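Local structure of meso-diaminopimelate dehydrogenase (Clostridium tetani, 3WGY) at residues B[169-174]-B[197-202]. The protein probably catalyses the reversible NADP-dependent oxidative deamination of meso-diaminopimelate, and is here an engineered variant crystallised with 4-methyl-2-oxovalerate. The protein carries 6 engineered substitutions. Numbering follows the deposited sequence.
Engineered in segment 169-174: Ile173 (natural residue Thr). Engineered in segment 197-202: Met199 (natural residue Arg).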
loop_
_atom_site.group_PDB
_atom_site.type_symbol
_atom_site.label_atom_id
_atom_site.label_comp_id
_atom_site.label_asym_id
_atom_site.label_seq_id
_atom_site.Cartn_x
_atom_site.Cartn_y
_atom_site.Cartn_z
ATOM N N GLY B 169 -31.834 16.635 6.678
ATOM C CA GLY B 169 -31.471 15.366 6.081
ATOM C C GLY B 169 -29.982 15.181 5.860
ATOM O O GLY B 169 -29.181 16.082 6.091
ATOM N N ILE B 170 -29.617 13.992 5.404
ATOM C CA ILE B 170 -28.226 13.661 5.143
ATOM C C ILE B 170 -28.148 12.677 3.974
ATOM O O ILE B 170 -29.052 11.863 3.776
ATOM C CB ILE B 170 -27.574 13.020 6.401
ATOM C CG1 ILE B 170 -26.065 12.845 6.193
ATOM C CG2 ILE B 170 -28.215 11.661 6.677
ATOM C CD1 ILE B 170 -25.300 12.502 7.473
ATOM N N GLN B 171 -27.072 12.764 3.202
ATOM C CA GLN B 171 -26.858 11.879 2.059
ATOM C C GLN B 171 -25.584 11.065 2.262
ATOM O O GLN B 171 -24.668 11.503 2.957
ATOM C CB GLN B 171 -26.727 12.698 0.757
ATOM C CG GLN B 171 -26.314 11.874 -0.480
ATOM C CD GLN B 171 -24.802 11.807 -0.714
ATOM O OE1 GLN B 171 -24.003 11.934 0.215
ATOM N NE2 GLN B 171 -24.409 11.587 -1.968
ATOM N N TYR B 172 -25.546 9.880 1.660
ATOM C CA TYR B 172 -24.389 8.994 1.711
ATOM C C TYR B 172 -24.146 8.434 0.316
ATOM O O TYR B 172 -25.094 8.075 -0.385
ATOM C CB TYR B 172 -24.632 7.786 2.621
ATOM C CG TYR B 172 -24.772 8.085 4.089
ATOM C CD1 TYR B 172 -23.654 8.363 4.881
ATOM C CD2 TYR B 172 -26.027 8.078 4.695
ATOM C CE1 TYR B 172 -23.787 8.622 6.242
ATOM C CE2 TYR B 172 -26.172 8.336 6.047
ATOM C CZ TYR B 172 -25.050 8.605 6.814
ATOM O OH TYR B 172 -25.200 8.841 8.153
ATOM N N ILE B 173 -22.883 8.370 -0.087
ATOM C CA ILE B 173 -22.531 7.769 -1.366
ATOM C C ILE B 173 -22.023 6.418 -0.893
ATOM O O ILE B 173 -21.267 6.344 0.079
ATOM C CB ILE B 173 -21.391 8.519 -2.102
ATOM C CG1 ILE B 173 -21.860 9.917 -2.519
ATOM C CG2 ILE B 173 -20.982 7.733 -3.343
ATOM C CD1 ILE B 173 -20.840 10.722 -3.334
ATOM N N ILE B 174 -22.446 5.347 -1.547
ATOM C CA ILE B 174 -22.023 4.024 -1.122
ATOM C C ILE B 174 -21.665 3.133 -2.295
ATOM O O ILE B 174 -22.403 3.065 -3.280
ATOM C CB ILE B 174 -23.138 3.301 -0.330
ATOM C CG1 ILE B 174 -23.676 4.198 0.787
ATOM C CG2 ILE B 174 -22.598 1.984 0.236
ATOM C CD1 ILE B 174 -24.835 3.568 1.554
ATOM N N HIS B 197 -21.460 3.358 -7.689
ATOM C CA HIS B 197 -21.975 3.851 -6.416
ATOM C C HIS B 197 -23.462 4.173 -6.435
ATOM O O HIS B 197 -24.005 4.605 -7.452
ATOM C CB HIS B 197 -21.259 5.140 -5.983
ATOM C CG HIS B 197 -19.763 5.047 -5.956
ATOM N ND1 HIS B 197 -18.993 5.139 -7.098
ATOM C CD2 HIS B 197 -18.896 4.920 -4.922
ATOM C CE1 HIS B 197 -17.715 5.077 -6.768
ATOM N NE2 HIS B 197 -17.629 4.942 -5.456
ATOM N N GLU B 198 -24.105 3.986 -5.287
ATOM C CA GLU B 198 -25.519 4.311 -5.138
ATOM C C GLU B 198 -25.569 5.414 -4.084
ATOM O O GLU B 198 -24.572 5.685 -3.408
ATOM C CB GLU B 198 -26.322 3.099 -4.655
ATOM C CG GLU B 198 -26.186 2.814 -3.174
ATOM C CD GLU B 198 -27.094 1.688 -2.696
ATOM O OE1 GLU B 198 -28.324 1.785 -2.880
ATOM O OE2 GLU B 198 -26.578 0.704 -2.126
ATOM N N MET B 199 -26.713 6.063 -3.946
ATOM C CA MET B 199 -26.847 7.117 -2.957
ATOM C C MET B 199 -28.058 6.882 -2.073
ATOM O O MET B 199 -29.142 6.555 -2.558
ATOM C CB MET B 199 -26.931 8.478 -3.649
ATOM C CG MET B 199 -25.557 9.081 -3.930
ATOM S SD MET B 199 -25.643 10.529 -4.986
ATOM C CE MET B 199 -24.083 10.403 -5.871
ATOM N N VAL B 200 -27.853 7.032 -0.770
ATOM C CA VAL B 200 -28.911 6.827 0.205
ATOM C C VAL B 200 -29.111 8.099 1.010
ATOM O O VAL B 200 -28.154 8.702 1.514
ATOM C CB VAL B 200 -28.564 5.663 1.165
ATOM C CG1 VAL B 200 -29.751 5.366 2.096
ATOM C CG2 VAL B 200 -28.202 4.423 0.362
ATOM N N CYS B 201 -30.365 8.515 1.119
ATOM C CA CYS B 201 -30.687 9.716 1.866
ATOM C C CYS B 201 -31.595 9.378 3.031
ATOM O O CYS B 201 -32.404 8.453 2.965
ATOM C CB CYS B 201 -31.388 10.738 0.970
ATOM S SG CYS B 201 -30.429 11.324 -0.444
ATOM N N TYR B 202 -31.434 10.124 4.115
ATOM C CA TYR B 202 -32.266 9.957 5.291
ATOM C C TYR B 202 -32.822 11.351 5.502
ATOM O O TYR B 202 -32.086 12.283 5.829
ATOM C CB TYR B 202 -31.436 9.492 6.485
ATOM C CG TYR B 202 -30.888 8.093 6.306
ATOM C CD1 TYR B 202 -29.740 7.860 5.543
ATOM C CD2 TYR B 202 -31.543 6.994 6.871
ATOM C CE1 TYR B 202 -29.258 6.566 5.349
ATOM C CE2 TYR B 202 -31.078 5.704 6.682
ATOM C CZ TYR B 202 -29.936 5.493 5.922
ATOM O OH TYR B 202 -29.486 4.209 5.734
#
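Glu198 N gives its hydrogen to Ile174 O at 2.8 Å, and Glu198 O accepts Ile174 N at the same length. Two more such pairs follow, Tyr172 with Val200 and Ile170 with Tyr202. The two strands thus form a regular antiparallel ladder. Gln171-Cys201 and Ile173-Met199 are its non-hydrogen-bonded pairs.

On the face with Gln171, the engineered Met199 runs alongside the engineered Ile173, with Met199 CG 4.0 Å from Ile173 CG1. The Gln171 chain bends at chi2 (-91°), which swings its amide across Met199. Gln171 NE2 makes a weak hydrogen bond to Met199 SD, 3.4 Å long. Ile173 CG2 meets His197 CB at 3.7 Å. His197 NE2 is hydrogen-bonded to Trp148 N.

On the other face, the Tyr172 and Tyr202 rings meet rim to rim, their planes 82° apart. Tyr202 CD1 lies in the plane of the Tyr172 ring, at its edge, 3.6 Å from Tyr172 CE2. Tyr172 OH is tied to His244 ND1, which helps fix this ring. Nearby, Ile174 CD1 touches Val200 CG2 at 3.7 Å.

The Gln171 side chain is about 6 Å from the bound 2-oxo-4-methylpentanoic acid, whose pocket includes Ser153, just before helix 154-162, and His156 in its first turn. The pair forms the centre of a mixed sheet in the C-terminal family region. Strand 151-152 flanks 166-175, and strand 230-234 runs parallel to 197-205. Helix 154-162 packs on the Gln171 face through His156 and Ile160.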